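Local coordinates for peptidyl-prolyl cis-trans isomerase (PDB 5EX2), which probably catalyses cis-trans isomerisation of peptidyl-prolyl bonds, as expected of a periplasmic cyclophilin, and binds a magnesium ion, at residues 98-108 with 123-134. Numbering follows the deposited sequence.
Sequences FRRDPKSIVLT and FYNGFPIETRQD. With MG (magnesium ion), chain C.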
loop_
_atom_site.group_PDB
_atom_site.type_symbol
_atom_site.label_atom_id
_atom_site.label_comp_id
_atom_site.label_asym_id
_atom_site.label_seq_id
_atom_site.Cartn_x
_atom_site.Cartn_y
_atom_site.Cartn_z
ATOM N N PHE A 98 2.639 -12.860 5.944
ATOM C CA PHE A 98 1.381 -13.412 6.397
ATOM C C PHE A 98 1.262 -14.838 5.893
ATOM O O PHE A 98 1.912 -15.225 4.925
ATOM C CB PHE A 98 0.188 -12.546 5.959
ATOM C CG PHE A 98 -0.051 -12.467 4.479
ATOM C CD1 PHE A 98 0.755 -11.693 3.665
ATOM C CD2 PHE A 98 -1.142 -13.110 3.913
ATOM C CE1 PHE A 98 0.502 -11.592 2.307
ATOM C CE2 PHE A 98 -1.392 -13.014 2.560
ATOM C CZ PHE A 98 -0.571 -12.256 1.756
ATOM N N ARG A 99 0.454 -15.620 6.600
ATOM C CA ARG A 99 0.168 -17.005 6.248
ATOM C C ARG A 99 -1.017 -17.009 5.304
ATOM O O ARG A 99 -2.137 -16.697 5.720
ATOM C CB ARG A 99 -0.157 -17.830 7.484
ATOM C CG ARG A 99 0.907 -17.813 8.561
ATOM C CD ARG A 99 2.173 -18.450 8.090
ATOM N NE ARG A 99 1.951 -19.835 7.700
ATOM C CZ ARG A 99 2.858 -20.584 7.087
ATOM N NH1 ARG A 99 4.040 -20.054 6.813
ATOM N NH2 ARG A 99 2.580 -21.845 6.742
ATOM N N ARG A 100 -0.766 -17.329 4.043
ATOM C CA ARG A 100 -1.780 -17.272 3.009
ATOM C C ARG A 100 -2.311 -18.661 2.652
ATOM O O ARG A 100 -1.529 -19.585 2.414
ATOM C CB ARG A 100 -1.184 -16.588 1.795
ATOM C CG ARG A 100 -2.164 -16.369 0.666
ATOM C CD ARG A 100 -1.529 -15.678 -0.541
ATOM N NE ARG A 100 -0.450 -16.473 -1.107
ATOM C CZ ARG A 100 -0.602 -17.399 -2.043
ATOM N NH1 ARG A 100 -1.799 -17.648 -2.570
ATOM N NH2 ARG A 100 0.447 -18.089 -2.450
ATOM N N ASP A 101 -3.630 -18.794 2.612
ATOM C CA ASP A 101 -4.281 -20.004 2.138
ATOM C C ASP A 101 -4.423 -19.911 0.617
ATOM O O ASP A 101 -5.232 -19.134 0.128
ATOM C CB ASP A 101 -5.650 -20.157 2.803
ATOM C CG ASP A 101 -6.403 -21.396 2.352
ATOM O OD1 ASP A 101 -5.925 -22.115 1.451
ATOM O OD2 ASP A 101 -7.513 -21.627 2.888
ATOM N N PRO A 102 -3.645 -20.698 -0.136
ATOM C CA PRO A 102 -3.669 -20.579 -1.598
ATOM C C PRO A 102 -4.981 -21.003 -2.238
ATOM O O PRO A 102 -5.140 -20.795 -3.438
ATOM C CB PRO A 102 -2.564 -21.530 -2.054
ATOM C CG PRO A 102 -1.807 -21.885 -0.864
ATOM C CD PRO A 102 -2.702 -21.737 0.299
ATOM N N LYS A 103 -5.858 -21.637 -1.470
ATOM C CA LYS A 103 -7.180 -22.052 -1.967
ATOM C C LYS A 103 -8.191 -20.916 -1.809
ATOM O O LYS A 103 -9.300 -20.978 -2.353
ATOM C CB LYS A 103 -7.699 -23.273 -1.213
ATOM C CG LYS A 103 -6.797 -24.500 -1.235
ATOM C CD LYS A 103 -6.632 -25.071 -2.628
ATOM C CE LYS A 103 -5.971 -26.447 -2.576
ATOM N NZ LYS A 103 -5.208 -26.750 -3.814
ATOM N N SER A 104 -7.821 -19.909 -1.025
ATOM C CA SER A 104 -8.715 -18.820 -0.672
ATOM C C SER A 104 -8.264 -17.498 -1.273
ATOM O O SER A 104 -9.010 -16.863 -2.027
ATOM C CB SER A 104 -8.796 -18.723 0.849
ATOM O OG SER A 104 -9.610 -17.660 1.270
ATOM N N ILE A 105 -7.024 -17.114 -0.973
ATOM C CA ILE A 105 -6.428 -15.901 -1.519
ATOM C C ILE A 105 -5.535 -16.325 -2.666
ATOM O O ILE A 105 -4.426 -16.820 -2.463
ATOM C CB ILE A 105 -5.655 -15.120 -0.454
ATOM C CG1 ILE A 105 -6.645 -14.553 0.565
ATOM C CG2 ILE A 105 -4.856 -13.977 -1.076
ATOM C CD1 ILE A 105 -6.001 -13.765 1.700
ATOM N N VAL A 106 -6.057 -16.185 -3.872
ATOM C CA VAL A 106 -5.407 -16.654 -5.083
ATOM C C VAL A 106 -4.728 -15.499 -5.784
ATOM O O VAL A 106 -5.334 -14.463 -6.039
ATOM C CB VAL A 106 -6.419 -17.311 -6.038
ATOM C CG1 VAL A 106 -5.743 -17.788 -7.318
ATOM C CG2 VAL A 106 -7.128 -18.467 -5.340
ATOM N N LEU A 107 -3.450 -15.667 -6.062
ATOM C CA LEU A 107 -2.698 -14.657 -6.770
ATOM C C LEU A 107 -2.900 -14.772 -8.253
ATOM O O LEU A 107 -2.934 -15.864 -8.806
ATOM C CB LEU A 107 -1.216 -14.773 -6.465
ATOM C CG LEU A 107 -0.839 -14.826 -4.990
ATOM C CD1 LEU A 107 0.673 -14.752 -4.852
ATOM C CD2 LEU A 107 -1.482 -13.704 -4.240
ATOM N N THR A 108 -3.041 -13.631 -8.898
ATOM C CA THR A 108 -2.991 -13.551 -10.342
ATOM C C THR A 108 -1.536 -13.497 -10.730
ATOM O O THR A 108 -0.810 -12.572 -10.350
ATOM C CB THR A 108 -3.730 -12.316 -10.868
ATOM O OG1 THR A 108 -5.124 -12.427 -10.549
ATOM C CG2 THR A 108 -3.540 -12.129 -12.371
ATOM N N PHE A 123 -0.456 -10.704 -8.114
ATOM C CA PHE A 123 -1.319 -9.662 -7.567
ATOM C C PHE A 123 -2.519 -10.250 -6.863
ATOM O O PHE A 123 -3.094 -11.254 -7.305
ATOM C CB PHE A 123 -1.815 -8.734 -8.667
ATOM C CG PHE A 123 -0.730 -7.976 -9.395
ATOM C CD1 PHE A 123 -0.273 -6.757 -8.925
ATOM C CD2 PHE A 123 -0.192 -8.479 -10.566
ATOM C CE1 PHE A 123 0.710 -6.049 -9.618
ATOM C CE2 PHE A 123 0.790 -7.777 -11.263
ATOM C CZ PHE A 123 1.232 -6.564 -10.787
ATOM N N TYR A 124 -2.933 -9.578 -5.798
ATOM C CA TYR A 124 -4.182 -9.881 -5.136
ATOM C C TYR A 124 -4.824 -8.568 -4.747
ATOM O O TYR A 124 -4.219 -7.783 -4.010
ATOM C CB TYR A 124 -3.982 -10.740 -3.896
ATOM C CG TYR A 124 -5.238 -10.880 -3.069
ATOM C CD1 TYR A 124 -6.291 -11.670 -3.488
ATOM C CD2 TYR A 124 -5.370 -10.204 -1.875
ATOM C CE1 TYR A 124 -7.442 -11.782 -2.730
ATOM C CE2 TYR A 124 -6.514 -10.304 -1.108
ATOM C CZ TYR A 124 -7.545 -11.091 -1.537
ATOM O OH TYR A 124 -8.691 -11.190 -0.772
ATOM N N ASN A 125 -6.031 -8.320 -5.233
ATOM C CA ASN A 125 -6.759 -7.093 -4.906
ATOM C C ASN A 125 -5.943 -5.853 -5.194
ATOM O O ASN A 125 -6.057 -4.839 -4.502
ATOM C CB ASN A 125 -7.184 -7.124 -3.440
ATOM C CG ASN A 125 -8.520 -7.784 -3.252
ATOM O OD1 ASN A 125 -9.060 -8.383 -4.175
ATOM N ND2 ASN A 125 -9.068 -7.668 -2.053
ATOM N N GLY A 126 -5.130 -5.923 -6.235
ATOM C CA GLY A 126 -4.337 -4.787 -6.657
ATOM C C GLY A 126 -3.060 -4.599 -5.867
ATOM O O GLY A 126 -2.292 -3.671 -6.146
ATOM N N PHE A 127 -2.834 -5.444 -4.865
ATOM C CA PHE A 127 -1.600 -5.400 -4.097
ATOM C C PHE A 127 -0.594 -6.354 -4.706
ATOM O O PHE A 127 -0.956 -7.471 -5.102
ATOM C CB PHE A 127 -1.833 -5.776 -2.636
ATOM C CG PHE A 127 -2.808 -4.863 -1.916
ATOM C CD1 PHE A 127 -2.412 -3.610 -1.478
ATOM C CD2 PHE A 127 -4.124 -5.243 -1.681
ATOM C CE1 PHE A 127 -3.290 -2.761 -0.818
ATOM C CE2 PHE A 127 -5.002 -4.376 -1.019
ATOM C CZ PHE A 127 -4.576 -3.155 -0.590
ATOM N N PRO A 128 0.679 -5.946 -4.773
ATOM C CA PRO A 128 1.705 -6.876 -5.220
ATOM C C PRO A 128 1.979 -7.863 -4.099
ATOM O O PRO A 128 2.018 -7.488 -2.924
ATOM C CB PRO A 128 2.894 -5.968 -5.501
ATOM C CG PRO A 128 2.728 -4.847 -4.504
ATOM C CD PRO A 128 1.248 -4.649 -4.367
ATOM N N ILE A 129 2.192 -9.124 -4.459
ATOM C CA ILE A 129 2.398 -10.184 -3.493
ATOM C C ILE A 129 3.550 -11.047 -3.975
ATOM O O ILE A 129 3.659 -11.306 -5.168
ATOM C CB ILE A 129 1.144 -11.064 -3.313
ATOM C CG1 ILE A 129 -0.080 -10.223 -2.936
ATOM C CG2 ILE A 129 1.399 -12.170 -2.287
ATOM C CD1 ILE A 129 -0.032 -9.648 -1.546
ATOM N N GLU A 130 4.433 -11.431 -3.058
ATOM C CA GLU A 130 5.446 -12.446 -3.319
ATOM C C GLU A 130 5.188 -13.597 -2.365
ATOM O O GLU A 130 4.727 -13.412 -1.245
ATOM C CB GLU A 130 6.869 -11.892 -3.147
ATOM C CG GLU A 130 7.937 -12.889 -3.503
ATOM C CD GLU A 130 9.314 -12.287 -3.586
ATOM O OE1 GLU A 130 9.546 -11.193 -3.027
ATOM O OE2 GLU A 130 10.166 -12.922 -4.218
ATOM N N THR A 131 5.469 -14.811 -2.817
ATOM C CA THR A 131 5.062 -15.961 -2.050
ATOM C C THR A 131 5.985 -17.131 -2.226
ATOM O O THR A 131 6.589 -17.292 -3.271
ATOM C CB THR A 131 3.642 -16.381 -2.453
ATOM O OG1 THR A 131 3.142 -17.387 -1.573
ATOM C CG2 THR A 131 3.558 -16.846 -3.907
ATOM N N ARG A 132 6.079 -17.931 -1.169
ATOM C CA ARG A 132 6.588 -19.286 -1.286
ATOM C C ARG A 132 5.573 -20.095 -2.093
ATOM O O ARG A 132 4.427 -19.686 -2.279
ATOM C CB ARG A 132 6.842 -19.881 0.100
ATOM C CG ARG A 132 7.756 -19.031 0.965
ATOM C CD ARG A 132 9.146 -18.901 0.380
ATOM N NE ARG A 132 9.881 -20.155 0.471
ATOM C CZ ARG A 132 11.134 -20.321 0.056
ATOM N NH1 ARG A 132 11.814 -19.302 -0.463
ATOM N NH2 ARG A 132 11.715 -21.499 0.188
ATOM N N GLN A 133 6.001 -21.231 -2.617
ATOM C CA GLN A 133 5.165 -21.959 -3.553
ATOM C C GLN A 133 3.912 -22.533 -2.911
ATOM O O GLN A 133 3.951 -23.094 -1.820
ATOM C CB GLN A 133 5.986 -23.075 -4.201
ATOM C CG GLN A 133 6.931 -22.538 -5.238
ATOM C CD GLN A 133 6.235 -21.983 -6.459
ATOM O OE1 GLN A 133 5.019 -22.163 -6.644
ATOM N NE2 GLN A 133 6.995 -21.326 -7.312
ATOM N N ASP A 134 2.797 -22.434 -3.631
ATOM C CA ASP A 134 1.500 -22.870 -3.128
ATOM C C ASP A 134 1.474 -24.351 -2.788
ATOM O O ASP A 134 0.736 -24.772 -1.901
ATOM C CB ASP A 134 0.421 -22.552 -4.164
ATOM C CG ASP A 134 0.462 -21.106 -4.591
ATOM O OD1 ASP A 134 -0.180 -20.268 -3.942
ATOM O OD2 ASP A 134 1.160 -20.806 -5.580
HETATM MG MG MG C . 3.599 -23.459 -8.038
HETATM O O HOH W 1 -6.158 -12.610 -7.942
HETATM O O HOH W 2 -1.923 -18.179 -5.978
HETATM O O HOH W 3 5.585 -24.497 -8.680
HETATM O O HOH W 4 2.711 -24.171 -10.031
HETATM O O HOH W 5 1.567 -22.258 -7.349
#
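Asp134 OD1 receives Arg100 NH2 at 2.7 Å, a salt bridge that meets the carboxylate from above its plane, the two planar groups standing 79° apart. In a five-stranded antiparallel sheet of this cyclophilin, it ties edge strand 98-100 to the segment that follows the middle strand, 127-132. Separately, the other edge strand, 108-109, pairs with strand 119-124 where Thr108 N bonds Phe123 O (2.9 Å) and Phe123 N returns the bond. With CG anti to the backbone N (chi1 -176°) and a bend at chi3, Arg100 brings its guanidinium edge to three acceptors: NH2 also reaches Thr131 OG1, almost straight at 170°, and NH1 gives to Ile105 O at 2.8 Å. Outside the segments, Arg100 NE hydrogen-bonds Ser147 OG, and Tyr120 OH bonds Asp134 OD2. A leucine in place of Arg100 would probably leave the Asp134 carboxylate without its countercharge, beside Gln133, whose OE1 binds magnesium at 2.4 Å together with Gln115 and Glu135. Apolar packing fills in between: Leu107 CD1 touches Ile129 CG2 and Thr131 CG2, while Ile105 CG2 makes a CH-pi contact over the centre of the Tyr124 ring face, 3.6 Å from its centroid.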